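Local coordinates for protein aeromonas extracellular serine protease (Aeromonas sobria, PDB 3WQB) that cleaves proteins after paired basic residues, one of them lysine, as a calcium-binding, kexin-like secreted serine protease and probable virulence factor, at residues R401-M406 with Y539-Q544; L470-V475 with L590-H595; S268-V273 with G283-T288. The protein carries 1 engineered substitution. All coordinates share one frame; numbering follows the deposited sequence.

Contact 1: R401-M406 with Y539-Q544; sequences RNAAGM and YGESAQ
Glu541 OE2 is gripped from the other segment by the backbone N of Ala403, at 2.9 Å with a nearly straight N-H...O angle of 170°, and by Thr499 OG1 from outside the pair. The donor at Ala403 comes to the anti side of OE2, 30° out of the carboxylate plane. The second oxygen, OE1, is bonded to Ser495 OG, which leaves both oxygens of this buried carboxylate held. An extended chain beyond CG carries the carboxylate alongside Asn402, the two side chains sliding past each other in opposite directions with the amide and carboxylate planes steeply inclined. Asn402 works at both ends of its amide. ND2 crosses to Tyr539 O at 2.9 Å, the donor tilted 34° from that carbonyl plane, and bonds to Lys537 O as well; OD1 stays within its own segment. It accepts from Ala404 N, which closes an Asx turn, and from Met406 N, the two donors reaching it over opposite faces of the amide plane. The same residue opens a type I beta turn, Asn402 to Gly405, at the tip of the loop joining strands 400-401 and 407-408, so a beta hairpin docks here against the P-domain loop that follows strand 527-535. Van der Waals contacts pack beside the polar bonds. The methyl CB of Ala404 rests 3.4 Å from Gly540 C, against the bare glycine backbone. Met406, bent at chi2 and chi3, lays CG 3.5 Å from Tyr539 O and brings CE into apolar contact 4.1 Å from Tyr539 CD2, approaching the ring obliquely. Beyond this methyl the phenol OH of Tyr539 bonds to Asp363 OD1 on helix 358-368, whose residues Ala366 and Arg367 also touch Met406.

Contact 2: L470-V475 with L590-H595; sequences LTVEAV and LRVLGH
Glu473 reaches from the corner of its strand to the His595 ring and can be traced atom by atom. Its CB lies 3.5 Å from Leu593 O; CG, set anti to the carbonyl carbon, passes 4.0 Å from Gly594 CA and sits in the plane of the imidazole, at its edge. CD lies beside the same CA, which itself makes a CA-H...O contact of 3.1 Å with Thr471 O. At the tip, OE2 accepts from His595 ND1 at 2.7 Å. The oxygen lies only 9° out of the ring plane, while the donor meets OE2 on its anti side and the carboxylate and ring planes stand 43° apart. Thr471 CB covers one face of the same imidazole, a CH-pi contact 4.0 Å from the centroid and 22° off the ring normal.

Behind these side chains the backbones pair antiparallel, with Thr471 and His595 exchanging N-H...O bonds as a hydrogen-bonded pair. The register then slips by one: Glu473 N and Ala474 N both donate to Leu593 O, at 2.8 and 3.1 Å, which defines a classic beta bulge where strand 471-482 turns its corner. Leu593 N returns a bond to Ala474 O, restoring the pairing within this antiparallel sheet of the P-domain. Val475 and Val592 share the face opposite the imidazole; Val472, whose CB bond points away from the partner strand, still brings CG2 to 4.0 Å from Val592 CG1. Trp547 of strand 545-553 touches Val472, Val475 and Leu590.

The near in-plane bond from ND1, with Thr471 CB over one face, helps fix the rotation of the buried ring. The carboxylate would tend to favour a protonated His595, an effect probably weakened by the salt bridge from Glu473 OE2 to Arg359; donation from ND1 alone does not establish the ring's charge.

Contact 3: S268-V273 with G283-T288; sequences SSYSSV and GGEYGT
The Tyr270 ring turns an edge toward the face of Tyr286 in an offset edge-to-face pair, with centroids 5.9 Å apart and planes at 75°. Glu285 O also lies at the edge of the Tyr270 ring, near its plane, and Ser268 CB sits 3.5 Å above one face, displaced toward the rim. At closest approach Tyr270 CD2 stands 3.6 Å from Tyr286 OH, the two side chains running past each other in opposite directions. In the plane of the Tyr286 ring, at its edge, a water bonds to the hydroxyl and donates to Ser269 OG.

The third flat group, the Glu285 carboxylate, takes a fork of two bonds from a single residue: Ser269 N gives to OE2 at 2.9 Å and Ser269 OG to OE1 at 2.7 Å, each on a syn lone pair. With OG between the backbone N and the carbonyl carbon (chi1 57°), both donors of Ser269 can reach the same carboxylate. Residues 268-273 include a type I beta turn, Ser268 to Ser271, after strand 255-261, and the partner follows strand 277-282, the outermost neighbour of that strand in the parallel subtilisin sheet. Two hydroxyls converge on Gly284 O, Ser268 OG at 2.8 Å and, in a weak bond, Tyr270 OH, whose stronger partner is Gly334 N.

Asn262 ND2 gives Glu285 OE2 a further donor; with three hydrogen bonds on its two oxygens, the carboxylate is probably stabilised as an anion, and its bonds to Ser269 tie the turn to the loop after the edge strand.

Contacts 1 and 2 form one continuous region, their centres 11 Å apart and their segments alternating along the chain. Residues 539-544 line the far side of 470-475 from 590-595: Ala543 N lies 2.7 Å from Leu470 O and Glu541 O 2.8 Å from Val472 N, both probable hydrogen bonds. Thus the hairpin loop 401-406 is joined through 539-544 to the P-domain sheet. Contact 3 is remote, its centre 31 Å from contact 1 and 32 Å from contact 2, and belongs to the subtilisin domain. There the Tyr270 side chain is about 8 Å from that of Ala336, the engineered position of the predicted charge-relay serine, and about 10 Å from His115.

Contact 1: R401-M406 with Y539-Q544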
loop_
_atom_site.group_PDB
_atom_site.type_symbol
_atom_site.label_atom_id
_atom_site.label_comp_id
_atom_site.label_asym_id
_atom_site.label_seq_id
_atom_site.Cartn_x
_atom_site.Cartn_y
_atom_site.Cartn_z
ATOM N N ARG A 401 22.706 5.347 4.004
ATOM C CA ARG A 401 22.864 4.573 5.232
ATOM C C ARG A 401 22.592 5.480 6.430
ATOM O O ARG A 401 23.186 6.557 6.549
ATOM C CB ARG A 401 24.276 3.978 5.307
ATOM C CG ARG A 401 24.428 2.842 6.315
ATOM C CD ARG A 401 25.844 2.281 6.294
ATOM N NE ARG A 401 25.844 0.849 6.590
ATOM C CZ ARG A 401 26.575 0.255 7.529
ATOM N NH1 ARG A 401 27.397 0.955 8.301
ATOM N NH2 ARG A 401 26.479 -1.058 7.693
ATOM N N ASN A 402 21.694 5.055 7.319
ATOM C CA ASN A 402 21.356 5.878 8.484
ATOM C C ASN A 402 22.402 5.763 9.602
ATOM O O ASN A 402 23.392 5.044 9.456
ATOM C CB ASN A 402 19.911 5.645 8.970
ATOM C CG ASN A 402 19.716 4.336 9.732
ATOM O OD1 ASN A 402 20.667 3.695 10.203
ATOM N ND2 ASN A 402 18.454 3.943 9.874
ATOM N N ALA A 403 22.186 6.465 10.710
ATOM C CA ALA A 403 23.222 6.540 11.748
ATOM C C ALA A 403 23.382 5.243 12.534
ATOM O O ALA A 403 24.381 5.066 13.249
ATOM C CB ALA A 403 22.961 7.699 12.690
ATOM N N ALA A 404 22.420 4.337 12.382
ATOM C CA ALA A 404 22.465 3.033 13.029
ATOM C C ALA A 404 22.999 1.972 12.066
ATOM O O ALA A 404 23.017 0.791 12.393
ATOM C CB ALA A 404 21.081 2.646 13.533
ATOM N N GLY A 405 23.412 2.392 10.872
ATOM C CA GLY A 405 24.045 1.477 9.929
ATOM C C GLY A 405 23.098 0.794 8.956
ATOM O O GLY A 405 23.516 -0.067 8.182
ATOM N N MET A 406 21.825 1.176 8.998
ATOM C CA MET A 406 20.810 0.586 8.122
ATOM C C MET A 406 20.767 1.305 6.776
ATOM O O MET A 406 20.599 2.529 6.718
ATOM C CB MET A 406 19.422 0.662 8.771
ATOM C CG MET A 406 19.246 -0.155 10.038
ATOM S SD MET A 406 19.254 -1.941 9.799
ATOM C CE MET A 406 17.758 -2.199 8.842
ATOM N N TYR A 539 15.211 3.820 11.112
ATOM C CA TYR A 539 15.173 2.558 11.834
ATOM C C TYR A 539 16.478 2.282 12.565
ATOM O O TYR A 539 17.548 2.197 11.952
ATOM C CB TYR A 539 14.876 1.429 10.845
ATOM C CG TYR A 539 14.502 0.117 11.487
ATOM C CD1 TYR A 539 13.166 -0.219 11.685
ATOM C CD2 TYR A 539 15.484 -0.791 11.906
ATOM C CE1 TYR A 539 12.814 -1.425 12.276
ATOM C CE2 TYR A 539 15.136 -2.008 12.501
ATOM C CZ TYR A 539 13.800 -2.318 12.673
ATOM O OH TYR A 539 13.439 -3.508 13.257
ATOM N N GLY A 540 16.374 2.116 13.884
ATOM C CA GLY A 540 17.526 1.779 14.705
ATOM C C GLY A 540 18.202 2.959 15.384
ATOM O O GLY A 540 18.996 2.768 16.297
ATOM N N GLU A 541 17.924 4.173 14.917
ATOM C CA GLU A 541 18.521 5.384 15.500
ATOM C C GLU A 541 17.931 5.710 16.874
ATOM O O GLU A 541 16.834 5.269 17.208
ATOM C CB GLU A 541 18.307 6.587 14.570
ATOM C CG GLU A 541 19.099 6.515 13.276
ATOM C CD GLU A 541 19.131 7.813 12.496
ATOM O OE1 GLU A 541 18.569 8.838 12.950
ATOM O OE2 GLU A 541 19.725 7.801 11.401
ATOM N N SER A 542 18.659 6.507 17.656
ATOM C CA SER A 542 18.135 7.054 18.895
ATOM C C SER A 542 17.189 8.211 18.584
ATOM O O SER A 542 17.496 9.072 17.751
ATOM C CB SER A 542 19.269 7.532 19.797
ATOM O OG SER A 542 18.749 8.237 20.916
ATOM N N ALA A 543 16.043 8.232 19.253
ATOM C CA ALA A 543 15.039 9.276 19.056
ATOM C C ALA A 543 15.354 10.581 19.781
ATOM O O ALA A 543 14.793 11.620 19.451
ATOM C CB ALA A 543 13.667 8.772 19.491
ATOM N N GLN A 544 16.247 10.528 20.768
ATOM C CA GLN A 544 16.443 11.654 21.680
ATOM C C GLN A 544 17.152 12.816 21.013
ATOM O O GLN A 544 18.225 12.655 20.438
ATOM C CB GLN A 544 17.211 11.191 22.910
ATOM C CG GLN A 544 17.284 12.206 24.031
ATOM C CD GLN A 544 17.997 11.635 25.236
ATOM O OE1 GLN A 544 19.201 11.394 25.195
ATOM N NE2 GLN A 544 17.250 11.388 26.303
#

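Contact 2: L470-V475 with L590-H595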
loop_
_atom_site.group_PDB
_atom_site.type_symbol
_atom_site.label_atom_id
_atom_site.label_comp_id
_atom_site.label_asym_id
_atom_site.label_seq_id
_atom_site.Cartn_x
_atom_site.Cartn_y
_atom_site.Cartn_z
ATOM N N LEU A 470 14.647 6.468 23.121
ATOM C CA LEU A 470 13.960 5.387 22.428
ATOM C C LEU A 470 14.736 5.038 21.180
ATOM O O LEU A 470 15.290 5.924 20.530
ATOM C CB LEU A 470 12.540 5.813 22.040
ATOM C CG LEU A 470 11.500 4.703 21.897
ATOM C CD1 LEU A 470 11.170 4.111 23.268
ATOM C CD2 LEU A 470 10.226 5.211 21.225
ATOM N N THR A 471 14.764 3.753 20.841
ATOM C CA THR A 471 15.279 3.302 19.558
ATOM C C THR A 471 14.122 3.368 18.578
ATOM O O THR A 471 13.064 2.792 18.813
ATOM C CB THR A 471 15.826 1.881 19.662
ATOM O OG1 THR A 471 16.920 1.886 20.588
ATOM C CG2 THR A 471 16.290 1.366 18.293
ATOM N N VAL A 472 14.331 4.094 17.485
ATOM C CA VAL A 472 13.292 4.338 16.495
ATOM C C VAL A 472 13.025 3.100 15.647
ATOM O O VAL A 472 13.952 2.384 15.246
ATOM C CB VAL A 472 13.681 5.504 15.551
ATOM C CG1 VAL A 472 12.618 5.710 14.475
ATOM C CG2 VAL A 472 13.899 6.795 16.324
ATOM N N GLU A 473 11.751 2.845 15.384
ATOM C CA GLU A 473 11.375 1.939 14.303
ATOM C C GLU A 473 10.836 2.774 13.150
ATOM O O GLU A 473 11.391 2.747 12.046
ATOM C CB GLU A 473 10.376 0.881 14.782
ATOM C CG GLU A 473 11.007 -0.112 15.762
ATOM C CD GLU A 473 10.002 -0.858 16.618
ATOM O OE1 GLU A 473 8.958 -1.311 16.098
ATOM O OE2 GLU A 473 10.275 -1.011 17.823
ATOM N N ALA A 474 9.773 3.541 13.400
ATOM C CA ALA A 474 9.213 4.398 12.366
ATOM C C ALA A 474 8.835 5.727 12.978
ATOM O O ALA A 474 8.674 5.840 14.203
ATOM C CB ALA A 474 7.995 3.739 11.714
ATOM N N VAL A 475 8.728 6.739 12.124
ATOM C CA VAL A 475 8.179 8.026 12.537
ATOM C C VAL A 475 6.993 8.399 11.661
ATOM O O VAL A 475 7.019 8.200 10.435
ATOM C CB VAL A 475 9.234 9.185 12.549
ATOM C CG1 VAL A 475 10.337 8.904 13.553
ATOM C CG2 VAL A 475 9.826 9.422 11.181
ATOM N N LEU A 590 4.609 15.218 15.359
ATOM C CA LEU A 590 5.564 14.122 15.255
ATOM C C LEU A 590 5.212 13.006 16.220
ATOM O O LEU A 590 4.982 13.257 17.408
ATOM C CB LEU A 590 6.987 14.630 15.557
ATOM C CG LEU A 590 8.120 13.605 15.572
ATOM C CD1 LEU A 590 8.320 12.960 14.196
ATOM C CD2 LEU A 590 9.409 14.256 16.039
ATOM N N ARG A 591 5.176 11.783 15.699
ATOM C CA ARG A 591 5.032 10.604 16.533
ATOM C C ARG A 591 6.171 9.638 16.277
ATOM O O ARG A 591 6.386 9.189 15.144
ATOM C CB ARG A 591 3.687 9.902 16.323
ATOM C CG ARG A 591 3.495 8.770 17.314
ATOM C CD ARG A 591 2.091 8.260 17.316
ATOM N NE ARG A 591 1.696 7.945 18.681
ATOM C CZ ARG A 591 0.512 7.462 19.033
ATOM N NH1 ARG A 591 -0.409 7.219 18.111
ATOM N NH2 ARG A 591 0.257 7.221 20.317
ATOM N N VAL A 592 6.914 9.326 17.331
ATOM C CA VAL A 592 7.961 8.319 17.239
ATOM C C VAL A 592 7.430 6.960 17.730
ATOM O O VAL A 592 6.865 6.862 18.822
ATOM C CB VAL A 592 9.208 8.743 18.041
ATOM C CG1 VAL A 592 10.303 7.711 17.895
ATOM C CG2 VAL A 592 9.724 10.093 17.562
ATOM N N LEU A 593 7.603 5.927 16.902
ATOM C CA LEU A 593 7.249 4.549 17.249
ATOM C C LEU A 593 8.543 3.756 17.362
ATOM O O LEU A 593 9.361 3.765 16.445
ATOM C CB LEU A 593 6.351 3.944 16.164
ATOM C CG LEU A 593 5.024 4.656 15.916
ATOM C CD1 LEU A 593 5.152 5.712 14.842
ATOM C CD2 LEU A 593 3.990 3.617 15.516
ATOM N N GLY A 594 8.760 3.103 18.495
ATOM C CA GLY A 594 9.995 2.372 18.669
ATOM C C GLY A 594 9.968 1.532 19.918
ATOM O O GLY A 594 8.924 1.031 20.319
ATOM N N HIS A 595 11.131 1.362 20.527
ATOM C CA HIS A 595 11.217 0.535 21.720
ATOM C C HIS A 595 12.339 1.000 22.625
ATOM O O HIS A 595 13.245 1.726 22.206
ATOM C CB HIS A 595 11.388 -0.946 21.347
ATOM C CG HIS A 595 12.621 -1.229 20.551
ATOM N ND1 HIS A 595 12.645 -1.180 19.172
ATOM C CD2 HIS A 595 13.880 -1.544 20.939
ATOM C CE1 HIS A 595 13.865 -1.455 18.746
ATOM N NE2 HIS A 595 14.632 -1.686 19.798
#

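Contact 3: S268-V273 with G283-T288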
loop_
_atom_site.group_PDB
_atom_site.type_symbol
_atom_site.label_atom_id
_atom_site.label_comp_id
_atom_site.label_asym_id
_atom_site.label_seq_id
_atom_site.Cartn_x
_atom_site.Cartn_y
_atom_site.Cartn_z
ATOM N N SER A 268 10.212 -1.875 -10.756
ATOM C CA SER A 268 9.287 -2.020 -11.867
ATOM C C SER A 268 8.911 -0.624 -12.332
ATOM O O SER A 268 8.742 0.283 -11.512
ATOM C CB SER A 268 8.047 -2.785 -11.430
ATOM O OG SER A 268 8.391 -4.084 -11.007
ATOM N N SER A 269 8.810 -0.451 -13.647
ATOM C CA SER A 269 8.570 0.845 -14.265
ATOM C C SER A 269 7.505 1.672 -13.538
ATOM O O SER A 269 7.711 2.854 -13.275
ATOM C CB SER A 269 8.174 0.637 -15.735
ATOM O OG SER A 269 7.028 -0.195 -15.848
ATOM N N TYR A 270 6.392 1.020 -13.202
ATOM C CA TYR A 270 5.199 1.672 -12.671
ATOM C C TYR A 270 5.207 1.889 -11.147
ATOM O O TYR A 270 4.340 2.592 -10.631
ATOM C CB TYR A 270 3.963 0.826 -13.033
ATOM C CG TYR A 270 4.167 -0.621 -12.656
ATOM C CD1 TYR A 270 4.107 -1.019 -11.323
ATOM C CD2 TYR A 270 4.504 -1.579 -13.617
ATOM C CE1 TYR A 270 4.342 -2.337 -10.953
ATOM C CE2 TYR A 270 4.729 -2.904 -13.265
ATOM C CZ TYR A 270 4.655 -3.274 -11.927
ATOM O OH TYR A 270 4.879 -4.576 -11.536
ATOM N N SER A 271 6.162 1.314 -10.420
ATOM C CA SER A 271 6.007 1.260 -8.951
ATOM C C SER A 271 6.039 2.619 -8.268
ATOM O O SER A 271 6.953 3.415 -8.498
ATOM C CB SER A 271 7.092 0.401 -8.304
ATOM O OG SER A 271 6.788 0.154 -6.931
ATOM N N SER A 272 5.059 2.858 -7.397
ATOM C CA SER A 272 5.141 3.997 -6.496
ATOM C C SER A 272 6.286 3.781 -5.517
ATOM O O SER A 272 6.708 2.642 -5.282
ATOM C CB SER A 272 3.826 4.197 -5.750
ATOM O OG SER A 272 2.780 4.478 -6.671
ATOM N N VAL A 273 6.812 4.878 -4.973
ATOM C CA VAL A 273 7.961 4.839 -4.069
ATOM C C VAL A 273 7.802 5.943 -3.044
ATOM O O VAL A 273 6.987 6.849 -3.224
ATOM C CB VAL A 273 9.316 5.011 -4.822
ATOM C CG1 VAL A 273 9.505 3.899 -5.851
ATOM C CG2 VAL A 273 9.443 6.391 -5.486
ATOM N N GLY A 283 7.418 -8.055 -8.594
ATOM C CA GLY A 283 6.179 -7.717 -9.294
ATOM C C GLY A 283 6.282 -7.758 -10.813
ATOM O O GLY A 283 5.267 -7.878 -11.482
ATOM N N GLY A 284 7.494 -7.655 -11.363
ATOM C CA GLY A 284 7.687 -7.756 -12.804
ATOM C C GLY A 284 7.193 -6.558 -13.583
ATOM O O GLY A 284 6.987 -5.470 -13.027
ATOM N N GLU A 285 7.023 -6.771 -14.887
ATOM C CA GLU A 285 6.567 -5.740 -15.797
ATOM C C GLU A 285 5.188 -6.141 -16.297
ATOM O O GLU A 285 4.241 -6.018 -15.530
ATOM C CB GLU A 285 7.592 -5.478 -16.894
ATOM C CG GLU A 285 8.868 -4.808 -16.368
ATOM C CD GLU A 285 8.660 -3.363 -15.898
ATOM O OE1 GLU A 285 7.670 -2.727 -16.314
ATOM O OE2 GLU A 285 9.496 -2.859 -15.112
ATOM N N TYR A 286 5.061 -6.648 -17.532
ATOM C CA TYR A 286 3.732 -6.955 -18.089
ATOM C C TYR A 286 3.568 -8.364 -18.642
ATOM O O TYR A 286 2.445 -8.778 -18.929
ATOM C CB TYR A 286 3.335 -5.897 -19.133
ATOM C CG TYR A 286 3.174 -4.536 -18.502
ATOM C CD1 TYR A 286 1.948 -4.126 -17.979
ATOM C CD2 TYR A 286 4.256 -3.659 -18.413
ATOM C CE1 TYR A 286 1.809 -2.872 -17.373
ATOM C CE2 TYR A 286 4.130 -2.415 -17.807
ATOM C CZ TYR A 286 2.901 -2.022 -17.297
ATOM O OH TYR A 286 2.773 -0.789 -16.701
ATOM N N GLY A 287 4.676 -9.091 -18.776
ATOM C CA GLY A 287 4.638 -10.487 -19.211
ATOM C C GLY A 287 4.551 -10.626 -20.711
ATOM O O GLY A 287 4.365 -11.737 -21.226
ATOM N N THR A 288 4.707 -9.502 -21.404
ATOM C CA THR A 288 4.584 -9.439 -22.854
ATOM C C THR A 288 6.001 -9.366 -23.414
ATOM O O THR A 288 6.535 -10.359 -23.899
ATOM C CB THR A 288 3.738 -8.217 -23.274
ATOM O OG1 THR A 288 4.206 -7.065 -22.561
ATOM C CG2 THR A 288 2.267 -8.437 -22.922
HETATM O O HOH W 1 4.809 0.891 -16.899
#